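Long-range contacts in kojibiose phosphorylase (Gut metagenome, PDB 6W0P), which belongs to glycoside hydrolase family 65, whose members join a beta-rich N-terminal domain to a helical central catalytic domain and a small C-terminal domain: residues V214-L219 against T248-N253; S40-F45 against N90-R95; L144-D149 against K287-F292; Q125-W130 against K138-R143. All coordinates share one frame; numbering follows the deposited sequence.

Contact 1 (V214-L219 against T248-N253); sequences VMRTNL and TRYVTN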
# COMPACT_ATOMS: atom_id res chain seq x y z
N VAL A 214 9.30 -4.42 -42.16
CA VAL A 214 9.44 -4.18 -43.62
C VAL A 214 8.16 -4.60 -44.34
O VAL A 214 7.57 -5.64 -43.99
CB VAL A 214 10.67 -4.92 -44.18
CG1 VAL A 214 11.97 -4.33 -43.65
CG2 VAL A 214 10.60 -6.42 -43.91
N MET A 215 7.74 -3.81 -45.33
CA MET A 215 6.60 -4.17 -46.19
C MET A 215 6.97 -3.98 -47.66
O MET A 215 7.94 -3.28 -47.97
CB MET A 215 5.36 -3.36 -45.86
CG MET A 215 5.50 -1.90 -46.11
SD MET A 215 3.88 -1.14 -45.93
CE MET A 215 4.30 0.60 -45.92
N ARG A 216 6.20 -4.64 -48.51
CA ARG A 216 6.21 -4.50 -49.98
C ARG A 216 4.86 -5.00 -50.47
O ARG A 216 4.17 -5.68 -49.67
CB ARG A 216 7.33 -5.32 -50.60
CG ARG A 216 7.05 -6.81 -50.58
CD ARG A 216 8.28 -7.60 -50.95
NE ARG A 216 8.47 -7.68 -52.38
CZ ARG A 216 9.59 -7.35 -53.01
NH1 ARG A 216 10.61 -6.84 -52.34
NH2 ARG A 216 9.67 -7.48 -54.33
N THR A 217 4.52 -4.74 -51.73
CA THR A 217 3.15 -4.93 -52.28
C THR A 217 3.29 -5.50 -53.69
O THR A 217 4.44 -5.69 -54.13
CB THR A 217 2.32 -3.63 -52.20
OG1 THR A 217 2.70 -2.73 -53.24
CG2 THR A 217 2.46 -2.92 -50.87
N ASN A 218 2.16 -5.82 -54.32
CA ASN A 218 2.08 -6.31 -55.72
C ASN A 218 1.72 -5.12 -56.63
O ASN A 218 1.04 -5.30 -57.62
CB ASN A 218 1.11 -7.50 -55.83
CG ASN A 218 -0.31 -7.16 -55.38
OD1 ASN A 218 -0.54 -6.07 -54.87
ND2 ASN A 218 -1.26 -8.08 -55.53
N LEU A 219 2.15 -3.91 -56.30
CA LEU A 219 1.86 -2.73 -57.15
C LEU A 219 2.92 -1.66 -56.86
O LEU A 219 3.11 -1.30 -55.67
CB LEU A 219 0.44 -2.25 -56.86
CG LEU A 219 -0.08 -1.12 -57.76
CD1 LEU A 219 -0.24 -1.58 -59.20
CD2 LEU A 219 -1.40 -0.57 -57.24
N THR A 248 -2.13 -6.31 -52.38
CA THR A 248 -1.70 -7.16 -51.24
C THR A 248 -0.47 -6.54 -50.59
O THR A 248 0.50 -6.27 -51.32
CB THR A 248 -1.43 -8.59 -51.71
OG1 THR A 248 -2.64 -8.99 -52.35
CG2 THR A 248 -1.06 -9.52 -50.57
N ARG A 249 -0.53 -6.29 -49.28
CA ARG A 249 0.62 -5.89 -48.44
C ARG A 249 1.19 -7.11 -47.72
O ARG A 249 0.44 -7.77 -46.96
CB ARG A 249 0.19 -4.86 -47.40
CG ARG A 249 1.37 -4.15 -46.77
CD ARG A 249 1.15 -3.80 -45.32
NE ARG A 249 -0.02 -2.95 -45.10
CZ ARG A 249 -0.00 -1.77 -44.50
NH1 ARG A 249 1.14 -1.25 -44.10
NH2 ARG A 249 -1.13 -1.12 -44.27
N TYR A 250 2.49 -7.37 -47.94
CA TYR A 250 3.32 -8.34 -47.19
C TYR A 250 4.11 -7.58 -46.13
O TYR A 250 4.74 -6.55 -46.47
CB TYR A 250 4.25 -9.09 -48.15
CG TYR A 250 3.51 -9.78 -49.26
CD1 TYR A 250 3.19 -9.10 -50.42
CD2 TYR A 250 3.10 -11.10 -49.15
CE1 TYR A 250 2.51 -9.72 -51.46
CE2 TYR A 250 2.39 -11.73 -50.18
CZ TYR A 250 2.11 -11.04 -51.34
OH TYR A 250 1.45 -11.59 -52.40
N VAL A 251 4.05 -8.05 -44.89
CA VAL A 251 4.82 -7.48 -43.75
C VAL A 251 5.72 -8.57 -43.14
O VAL A 251 5.27 -9.70 -43.05
CB VAL A 251 3.87 -6.87 -42.70
CG1 VAL A 251 4.61 -6.23 -41.54
CG2 VAL A 251 2.92 -5.86 -43.34
N THR A 252 6.96 -8.22 -42.78
CA THR A 252 7.88 -9.04 -41.96
C THR A 252 8.41 -8.16 -40.82
O THR A 252 8.80 -7.03 -41.09
CB THR A 252 8.97 -9.68 -42.81
OG1 THR A 252 8.33 -10.61 -43.69
CG2 THR A 252 10.01 -10.40 -41.97
N ASN A 253 8.29 -8.64 -39.58
CA ASN A 253 8.76 -7.97 -38.35
C ASN A 253 9.82 -8.90 -37.75
O ASN A 253 9.48 -10.08 -37.48
CB ASN A 253 7.59 -7.66 -37.42
CG ASN A 253 6.62 -6.68 -38.04
OD1 ASN A 253 6.99 -5.56 -38.37
ND2 ASN A 253 5.38 -7.08 -38.22
O HOH W 1 -4.05 -7.98 -54.35
O HOH W 2 0.21 -11.21 -55.18
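The ring of Tyr250 meets Arg216 with its edge: Arg216 O lies near the ring plane, 3.6 Å from Tyr250 CD1, where slightly positive ring hydrogens suit an acceptor. The Tyr250 hydroxyl bonds beyond the strand pair to Phe280 O. The guanidinium of Arg249 is approached obliquely by Met215, whose SD lies 3.3 Å from Arg249 NH1. With chi1 at 65°, Met215 CG stands between backbone N and carbonyl carbon, and the extended chain beyond it delivers the sulfur there. A third flat group, the Asn218 amide, reaches across to Thr248: Thr248 N donates to Asn218 OD1 (3.0 Å, 173° at the hydrogen), arriving from above the amide plane. A water also joins Asn218 ND2 to Thr248 OG1. Antiparallel hydrogen-bonded pairs Val214–Thr252 and Arg216–Tyr250 hold the backbones, and beta-branched Val214 and Thr252 suit the extended chain, with Val214 CG2 3.8 Å from Thr252 CB. Arg249 gives its N-H groups to Gln155, His172 O and Lys93 O, which probably offsets the cost of burying its charge. Met215, a weak acceptor, can lie obliquely beside NH1 and probably competes little with those oxygens, while Asn218 supplies an acceptor for Thr248 N.

Contact 2 (S40-F45 against N90-R95); sequences SGTRAF and NFFKIR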
# COMPACT_ATOMS: atom_id res chain seq x y z
N SER A 40 3.43 -12.83 -32.15
CA SER A 40 2.82 -11.50 -32.35
C SER A 40 1.30 -11.60 -32.19
O SER A 40 0.73 -12.69 -32.38
CB SER A 40 3.22 -10.94 -33.69
OG SER A 40 2.64 -11.70 -34.75
N GLY A 41 0.67 -10.48 -31.86
CA GLY A 41 -0.79 -10.34 -31.88
C GLY A 41 -1.21 -8.96 -32.31
O GLY A 41 -0.48 -7.98 -31.99
N THR A 42 -2.39 -8.87 -32.93
CA THR A 42 -3.01 -7.57 -33.25
C THR A 42 -4.46 -7.60 -32.81
O THR A 42 -5.15 -8.58 -33.14
CB THR A 42 -2.87 -7.22 -34.74
OG1 THR A 42 -3.51 -8.26 -35.48
CG2 THR A 42 -1.43 -7.10 -35.15
N ARG A 43 -4.89 -6.54 -32.15
CA ARG A 43 -6.32 -6.23 -31.94
C ARG A 43 -6.95 -6.00 -33.31
O ARG A 43 -6.23 -5.62 -34.25
CB ARG A 43 -6.47 -5.01 -31.03
CG ARG A 43 -6.22 -5.30 -29.55
CD ARG A 43 -6.23 -4.03 -28.72
NE ARG A 43 -7.56 -3.45 -28.66
CZ ARG A 43 -8.51 -3.82 -27.81
NH1 ARG A 43 -8.32 -4.79 -26.93
NH2 ARG A 43 -9.67 -3.21 -27.83
N ALA A 44 -8.27 -6.13 -33.39
CA ALA A 44 -9.05 -5.99 -34.63
C ALA A 44 -9.41 -4.51 -34.82
O ALA A 44 -10.56 -4.21 -35.23
CB ALA A 44 -10.27 -6.85 -34.59
N PHE A 45 -8.45 -3.63 -34.55
CA PHE A 45 -8.61 -2.18 -34.77
C PHE A 45 -8.74 -2.00 -36.28
O PHE A 45 -8.14 -2.77 -37.02
CB PHE A 45 -7.45 -1.39 -34.16
CG PHE A 45 -6.10 -1.71 -34.76
CD1 PHE A 45 -5.68 -1.08 -35.92
CD2 PHE A 45 -5.27 -2.64 -34.17
CE1 PHE A 45 -4.45 -1.38 -36.48
CE2 PHE A 45 -4.05 -2.96 -34.74
CZ PHE A 45 -3.63 -2.32 -35.88
N ASN A 90 2.32 -0.43 -35.71
CA ASN A 90 1.03 -0.64 -36.42
C ASN A 90 1.33 -0.86 -37.91
O ASN A 90 1.67 0.14 -38.57
CB ASN A 90 0.08 0.54 -36.20
CG ASN A 90 -1.23 0.39 -36.93
OD1 ASN A 90 -1.39 -0.53 -37.73
ND2 ASN A 90 -2.18 1.27 -36.64
N PHE A 91 1.28 -2.10 -38.40
CA PHE A 91 1.70 -2.47 -39.79
C PHE A 91 0.47 -2.74 -40.66
O PHE A 91 0.65 -3.19 -41.79
CB PHE A 91 2.66 -3.65 -39.78
CG PHE A 91 2.20 -4.87 -39.02
CD1 PHE A 91 1.19 -5.68 -39.51
CD2 PHE A 91 2.81 -5.22 -37.82
CE1 PHE A 91 0.77 -6.80 -38.80
CE2 PHE A 91 2.40 -6.35 -37.12
CZ PHE A 91 1.39 -7.14 -37.62
N PHE A 92 -0.73 -2.49 -40.15
CA PHE A 92 -2.00 -2.64 -40.91
C PHE A 92 -2.59 -1.27 -41.23
O PHE A 92 -3.57 -1.19 -41.99
CB PHE A 92 -3.00 -3.49 -40.11
CG PHE A 92 -2.74 -4.98 -40.11
CD1 PHE A 92 -2.29 -5.65 -41.24
CD2 PHE A 92 -3.04 -5.74 -38.99
CE1 PHE A 92 -2.11 -7.02 -41.23
CE2 PHE A 92 -2.86 -7.11 -38.98
CZ PHE A 92 -2.39 -7.75 -40.10
N LYS A 93 -1.98 -0.21 -40.68
CA LYS A 93 -2.48 1.18 -40.82
C LYS A 93 -2.55 1.60 -42.29
O LYS A 93 -1.56 1.44 -43.02
CB LYS A 93 -1.61 2.18 -40.06
CG LYS A 93 -2.17 3.59 -40.07
CD LYS A 93 -1.49 4.50 -39.09
CE LYS A 93 -1.83 5.95 -39.34
NZ LYS A 93 -1.04 6.85 -38.47
N ILE A 94 -3.70 2.11 -42.70
CA ILE A 94 -3.87 2.74 -44.04
C ILE A 94 -4.51 4.12 -43.86
O ILE A 94 -5.01 4.43 -42.75
CB ILE A 94 -4.72 1.85 -44.98
CG1 ILE A 94 -6.19 1.82 -44.56
CG2 ILE A 94 -4.12 0.46 -45.08
CD1 ILE A 94 -7.07 0.95 -45.44
N ARG A 95 -4.51 4.88 -44.95
CA ARG A 95 -5.41 6.05 -45.10
C ARG A 95 -6.05 5.96 -46.48
O ARG A 95 -5.34 5.72 -47.48
CB ARG A 95 -4.66 7.36 -44.86
CG ARG A 95 -4.18 7.49 -43.43
CD ARG A 95 -3.40 8.77 -43.20
NE ARG A 95 -4.28 9.91 -43.08
CZ ARG A 95 -4.03 11.13 -43.57
NH1 ARG A 95 -2.94 11.38 -44.28
NH2 ARG A 95 -4.92 12.10 -43.38
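Phe45 and Asn90 approach from opposite directions, the amide oxygen meeting the edge of the ring. Phe45 CG sits between its backbone N and carbonyl carbon (chi1 62°), which brings the far end of the ring to Asn90, with CE1 3.4 Å from Asn90 OD1. Ring and amide planes stand 80° apart. Asn90 differs: its CG lies trans to the backbone N (chi1 179°), and OD1 turns back to accept from Phe92 N at 3.2 Å, an Asx turn. Asparagine suits the site because its short amide can close this turn and still offer the same oxygen to the ring edge. Thr42 divides its branches between neighbouring phenylalanines: OG1 lies at the edge of the Phe92 ring, 3.7 Å from CE2, and the methyl CG2 approaches Phe91 CZ obliquely at 3.7 Å. Phe91 CE1 also stands 3.5 Å above the centre of the Phe92 ring. Strand 40-42 and the turn after it thus meet the loop leading into strand 94-98, near Thr58 and Leu145, and Arg143 makes a cation-pi contact with Phe45. No hydrogen bond joins the two segments, so this buried junction probably rests on apolar packing and on oxygens set at ring edges.

Contact 3 (L144-D149 against K287-F292); sequences LLDMSD and KKNQKF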
# COMPACT_ATOMS: atom_id res chain seq x y z
N LEU A 144 -4.32 -11.57 -42.18
CA LEU A 144 -3.76 -12.84 -41.69
C LEU A 144 -2.49 -12.54 -40.89
O LEU A 144 -1.71 -11.68 -41.32
CB LEU A 144 -3.36 -13.72 -42.88
CG LEU A 144 -4.44 -14.29 -43.78
CD1 LEU A 144 -3.79 -14.88 -45.02
CD2 LEU A 144 -5.27 -15.35 -43.08
N LEU A 145 -2.28 -13.27 -39.80
CA LEU A 145 -0.93 -13.49 -39.24
C LEU A 145 -0.53 -14.92 -39.63
O LEU A 145 -1.36 -15.83 -39.46
CB LEU A 145 -0.97 -13.26 -37.72
CG LEU A 145 -1.49 -11.90 -37.27
CD1 LEU A 145 -1.38 -11.75 -35.76
CD2 LEU A 145 -0.75 -10.75 -37.94
N ASP A 146 0.65 -15.09 -40.21
CA ASP A 146 1.17 -16.42 -40.66
C ASP A 146 1.39 -17.28 -39.42
O ASP A 146 2.15 -16.85 -38.56
CB ASP A 146 2.46 -16.26 -41.47
CG ASP A 146 2.84 -17.47 -42.30
OD1 ASP A 146 2.76 -18.61 -41.79
OD2 ASP A 146 3.25 -17.25 -43.46
N MET A 147 0.74 -18.43 -39.32
CA MET A 147 0.79 -19.25 -38.07
C MET A 147 2.06 -20.10 -38.01
O MET A 147 2.40 -20.48 -36.89
CB MET A 147 -0.42 -20.16 -37.93
CG MET A 147 -1.71 -19.39 -37.87
SD MET A 147 -1.81 -18.20 -36.52
CE MET A 147 -1.92 -19.31 -35.13
N SER A 148 2.73 -20.36 -39.15
CA SER A 148 4.00 -21.15 -39.23
C SER A 148 5.23 -20.23 -39.25
O SER A 148 6.08 -20.35 -38.36
CB SER A 148 3.99 -22.07 -40.43
OG SER A 148 2.65 -22.46 -40.74
N ASP A 149 5.34 -19.34 -40.25
CA ASP A 149 6.45 -18.35 -40.36
C ASP A 149 5.98 -17.06 -39.70
O ASP A 149 5.52 -16.17 -40.43
CB ASP A 149 6.87 -18.14 -41.82
CG ASP A 149 7.36 -19.41 -42.48
OD1 ASP A 149 8.41 -19.91 -42.05
OD2 ASP A 149 6.67 -19.92 -43.41
N LYS A 287 -4.88 -20.42 -47.46
CA LYS A 287 -4.81 -21.91 -47.54
C LYS A 287 -3.69 -22.40 -46.62
O LYS A 287 -3.93 -23.38 -45.92
CB LYS A 287 -4.59 -22.39 -48.97
CG LYS A 287 -5.79 -22.22 -49.89
CD LYS A 287 -5.51 -22.69 -51.29
CE LYS A 287 -6.67 -22.44 -52.24
NZ LYS A 287 -6.58 -23.33 -53.42
N LYS A 288 -2.55 -21.72 -46.59
CA LYS A 288 -1.41 -22.08 -45.72
C LYS A 288 -1.84 -22.01 -44.25
O LYS A 288 -1.58 -22.99 -43.52
CB LYS A 288 -0.22 -21.16 -46.00
CG LYS A 288 1.04 -21.48 -45.23
CD LYS A 288 2.10 -20.45 -45.48
CE LYS A 288 3.43 -20.79 -44.85
NZ LYS A 288 4.21 -19.56 -44.59
N ASN A 289 -2.55 -20.95 -43.86
CA ASN A 289 -3.01 -20.81 -42.46
C ASN A 289 -4.04 -21.91 -42.17
O ASN A 289 -4.02 -22.45 -41.06
CB ASN A 289 -3.58 -19.42 -42.16
CG ASN A 289 -2.66 -18.61 -41.28
OD1 ASN A 289 -1.46 -18.82 -41.28
ND2 ASN A 289 -3.23 -17.69 -40.54
N GLN A 290 -4.88 -22.24 -43.14
CA GLN A 290 -5.93 -23.26 -42.94
C GLN A 290 -5.26 -24.62 -42.69
O GLN A 290 -5.78 -25.35 -41.85
CB GLN A 290 -6.91 -23.28 -44.12
CG GLN A 290 -8.03 -24.30 -43.97
CD GLN A 290 -9.34 -23.71 -44.42
OE1 GLN A 290 -9.41 -22.55 -44.86
NE2 GLN A 290 -10.39 -24.50 -44.32
N LYS A 291 -4.17 -24.92 -43.39
CA LYS A 291 -3.39 -26.18 -43.23
C LYS A 291 -2.91 -26.27 -41.77
O LYS A 291 -3.03 -27.35 -41.18
CB LYS A 291 -2.23 -26.24 -44.22
CG LYS A 291 -1.85 -27.63 -44.71
CD LYS A 291 -0.41 -27.70 -45.18
CE LYS A 291 0.59 -27.79 -44.03
NZ LYS A 291 1.05 -29.19 -43.82
N PHE A 292 -2.42 -25.17 -41.20
CA PHE A 292 -2.01 -25.09 -39.77
C PHE A 292 -3.20 -25.33 -38.84
O PHE A 292 -3.06 -26.13 -37.92
CB PHE A 292 -1.38 -23.74 -39.47
CG PHE A 292 -1.06 -23.51 -38.02
CD1 PHE A 292 -2.06 -23.11 -37.13
CD2 PHE A 292 0.23 -23.67 -37.55
CE1 PHE A 292 -1.75 -22.86 -35.81
CE2 PHE A 292 0.52 -23.41 -36.22
CZ PHE A 292 -0.46 -23.01 -35.35
O HOH W 3 0.77 -20.51 -41.95
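Met147 folds over Phe292 through a chain bent at both chi2 (-59°) and chi3 (-70°), whereas Lys288 reaches Asp146 and Asp149 fully extended, its CG trans to the backbone N (chi1 -177°). Met147 CB lies over the centre of the Phe292 ring, 3.3 Å above its plane, in a CH-pi contact. The bend brings Met147 CE to 3.6 Å from Phe292 CE1, and the sulfur makes an oblique Met-aromatic contact. Unbranched and flexible, methionine suits this bend along the ring. Asn289 binds the backbone with both ends of its amide: ND2 donates to Leu145 O at 2.9 Å, near the amide plane, and also to Ser121 O, while OD1 accepts from Met147 N at 3.0 Å. Lys288 NZ forms salt bridges to Asp146 OD2 on its syn lone pair, 2.7 Å away, and to Asp149 OD2 on its anti lone pair at 2.8 Å. Asp146 OD2 is also bonded to the hydroxyl of Tyr154, while OD1 accepts from Ser148 N as an Asx turn and from Asp149 N as an Asx motif. One lysine between two carboxylates probably lessens their repulsion and favours their ionised forms, tying the loop after strand 135-145 to helix 282-300.

Contact 4 (Q125-W130 against K138-R143); sequences QRTFTW and KIIISR
A beta hairpin, strands 123-132 and 135-145, contains this contact; its two arms run antiparallel, and the axes of segments 125-130 and 138-143 come within 4.7 Å. Hydrogen-bonded pairs Arg126–Ile141 and Phe128–Ile139 carry two bonds each; Ile141 N to Arg126 O, at 2.8 Å, is almost straight at 175°. On the face bearing Phe128 and Ile139, the isoleucine lies over one face of the ring: its CB stands 3.6 Å above the plane, offset toward the rim. Phe128 CG lies between backbone N and carbonyl carbon (chi1 52°), which swings the ring toward the partner strand, and Ile139 CG1 comes 3.6 Å from Phe128 CE1. Next along this face, Arg126 NH2 passes 3.7 Å from Ile141 CD1; the arginine's long stem reaches past the isoleucine to salt bridges with Glu48 and Asp47. The face of Gln125, Thr127 and Thr129 is more mixed, with partly exposed residues. Here the long Lys138 chain stretches across the threonines, its CE 3.6 Å from Thr127 CG2, while Gln125 CG packs 3.3 Å from Ser142 OG. Aliphatic stems serve as packing surface on this side. Within the large antiparallel sheet the hairpin lies between strand 109-118, beside 123-132, and strand 152-161, beside 135-145; Phe113 touches Arg126 and Phe128, and Ile94 of strand 94-98 packs on Ile141.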
# COMPACT_ATOMS: atom_id res chain seq x y z
N GLN A 125 -11.72 -10.41 -41.96
CA GLN A 125 -12.27 -9.72 -43.15
C GLN A 125 -13.29 -8.70 -42.67
O GLN A 125 -14.16 -9.04 -41.84
CB GLN A 125 -12.90 -10.73 -44.11
CG GLN A 125 -12.78 -10.35 -45.57
CD GLN A 125 -13.45 -11.36 -46.47
OE1 GLN A 125 -14.66 -11.54 -46.42
NE2 GLN A 125 -12.65 -12.01 -47.31
N ARG A 126 -13.17 -7.49 -43.19
CA ARG A 126 -14.12 -6.39 -42.94
C ARG A 126 -14.55 -5.86 -44.30
O ARG A 126 -13.65 -5.55 -45.11
CB ARG A 126 -13.47 -5.35 -42.02
CG ARG A 126 -14.46 -4.53 -41.20
CD ARG A 126 -13.75 -3.71 -40.13
NE ARG A 126 -12.51 -3.15 -40.64
CZ ARG A 126 -12.31 -1.87 -40.97
NH1 ARG A 126 -13.27 -0.97 -40.84
NH2 ARG A 126 -11.12 -1.49 -41.45
N THR A 127 -15.86 -5.83 -44.54
CA THR A 127 -16.48 -5.34 -45.79
C THR A 127 -17.44 -4.18 -45.43
O THR A 127 -18.08 -4.25 -44.38
CB THR A 127 -17.16 -6.51 -46.53
OG1 THR A 127 -16.19 -7.53 -46.78
CG2 THR A 127 -17.81 -6.09 -47.82
N PHE A 128 -17.49 -3.12 -46.24
CA PHE A 128 -18.49 -2.04 -46.08
C PHE A 128 -18.55 -1.23 -47.38
O PHE A 128 -17.60 -1.29 -48.19
CB PHE A 128 -18.16 -1.19 -44.85
CG PHE A 128 -16.74 -0.70 -44.83
CD1 PHE A 128 -16.39 0.49 -45.45
CD2 PHE A 128 -15.74 -1.44 -44.23
CE1 PHE A 128 -15.08 0.92 -45.47
CE2 PHE A 128 -14.42 -1.01 -44.25
CZ PHE A 128 -14.09 0.16 -44.88
N THR A 129 -19.66 -0.54 -47.60
CA THR A 129 -19.81 0.36 -48.77
C THR A 129 -19.76 1.81 -48.29
O THR A 129 -20.60 2.22 -47.48
CB THR A 129 -21.03 -0.00 -49.61
OG1 THR A 129 -20.89 -1.38 -50.00
CG2 THR A 129 -21.16 0.88 -50.83
N TRP A 130 -18.76 2.54 -48.78
CA TRP A 130 -18.51 3.98 -48.51
C TRP A 130 -19.36 4.80 -49.48
O TRP A 130 -19.13 4.68 -50.71
CB TRP A 130 -17.02 4.26 -48.70
CG TRP A 130 -16.57 5.62 -48.29
CD1 TRP A 130 -17.22 6.53 -47.51
CD2 TRP A 130 -15.30 6.20 -48.61
NE1 TRP A 130 -16.45 7.65 -47.34
CE2 TRP A 130 -15.26 7.47 -48.00
CE3 TRP A 130 -14.20 5.76 -49.36
CZ2 TRP A 130 -14.16 8.31 -48.11
CZ3 TRP A 130 -13.12 6.61 -49.48
CH2 TRP A 130 -13.10 7.86 -48.87
N LYS A 138 -17.39 -0.15 -52.54
CA LYS A 138 -17.32 -1.38 -51.71
C LYS A 138 -15.85 -1.66 -51.38
O LYS A 138 -15.03 -1.84 -52.31
CB LYS A 138 -18.02 -2.53 -52.44
CG LYS A 138 -18.50 -3.63 -51.51
CD LYS A 138 -18.65 -4.95 -52.22
CE LYS A 138 -18.78 -6.13 -51.27
NZ LYS A 138 -18.68 -7.39 -52.03
N ILE A 139 -15.51 -1.59 -50.09
CA ILE A 139 -14.14 -1.82 -49.55
C ILE A 139 -14.15 -3.20 -48.90
O ILE A 139 -15.00 -3.41 -48.02
CB ILE A 139 -13.75 -0.79 -48.48
CG1 ILE A 139 -14.00 0.66 -48.91
CG2 ILE A 139 -12.32 -1.02 -48.01
CD1 ILE A 139 -13.31 1.03 -50.17
N ILE A 140 -13.20 -4.07 -49.26
CA ILE A 140 -12.95 -5.32 -48.50
C ILE A 140 -11.52 -5.26 -47.99
O ILE A 140 -10.62 -5.14 -48.82
CB ILE A 140 -13.19 -6.58 -49.35
CG1 ILE A 140 -14.50 -6.53 -50.14
CG2 ILE A 140 -13.11 -7.82 -48.49
CD1 ILE A 140 -14.60 -7.60 -51.24
N ILE A 141 -11.32 -5.33 -46.67
CA ILE A 141 -9.98 -5.35 -46.02
C ILE A 141 -9.81 -6.69 -45.32
O ILE A 141 -10.58 -7.00 -44.39
CB ILE A 141 -9.79 -4.15 -45.08
CG1 ILE A 141 -9.99 -2.84 -45.85
CG2 ILE A 141 -8.44 -4.20 -44.39
CD1 ILE A 141 -9.94 -1.62 -44.99
N SER A 142 -8.84 -7.47 -45.79
CA SER A 142 -8.59 -8.86 -45.35
C SER A 142 -7.21 -8.89 -44.68
O SER A 142 -6.31 -8.19 -45.17
CB SER A 142 -8.70 -9.80 -46.53
OG SER A 142 -9.97 -9.64 -47.16
N ARG A 143 -7.08 -9.61 -43.56
CA ARG A 143 -5.74 -9.83 -42.96
C ARG A 143 -5.59 -11.19 -42.27
O ARG A 143 -6.59 -11.85 -41.86
CB ARG A 143 -5.33 -8.65 -42.07
CG ARG A 143 -6.33 -8.20 -41.02
CD ARG A 143 -6.00 -6.80 -40.56
NE ARG A 143 -6.22 -6.66 -39.12
CZ ARG A 143 -6.37 -5.51 -38.46
NH1 ARG A 143 -6.35 -4.36 -39.10
NH2 ARG A 143 -6.57 -5.53 -37.15

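How the contacts relate
Contacts 1, 3 and 4 all reach the large antiparallel sheet of the N-terminal region, and contact 2 touches each of them. Its centre lies about 13 Å from that of contact 1, where Arg249 NH2 probably donates to Lys93 O at 2.9 Å. Toward contact 4, about 15 Å between centres, Arg143 NH1 probably bonds to Phe45 O at 3.2 Å. Toward contact 3, about 17 Å between centres, Leu145 packs against Phe92, its CD2 4.0 Å from Phe92 CZ. Contacts 3 and 4 follow one another in sequence, so strand 135-145 passes from the hairpin pairing into the loop that meets helix 282-300. Contacts 1 and 3 do not touch, their nearest atoms being about 7 Å apart.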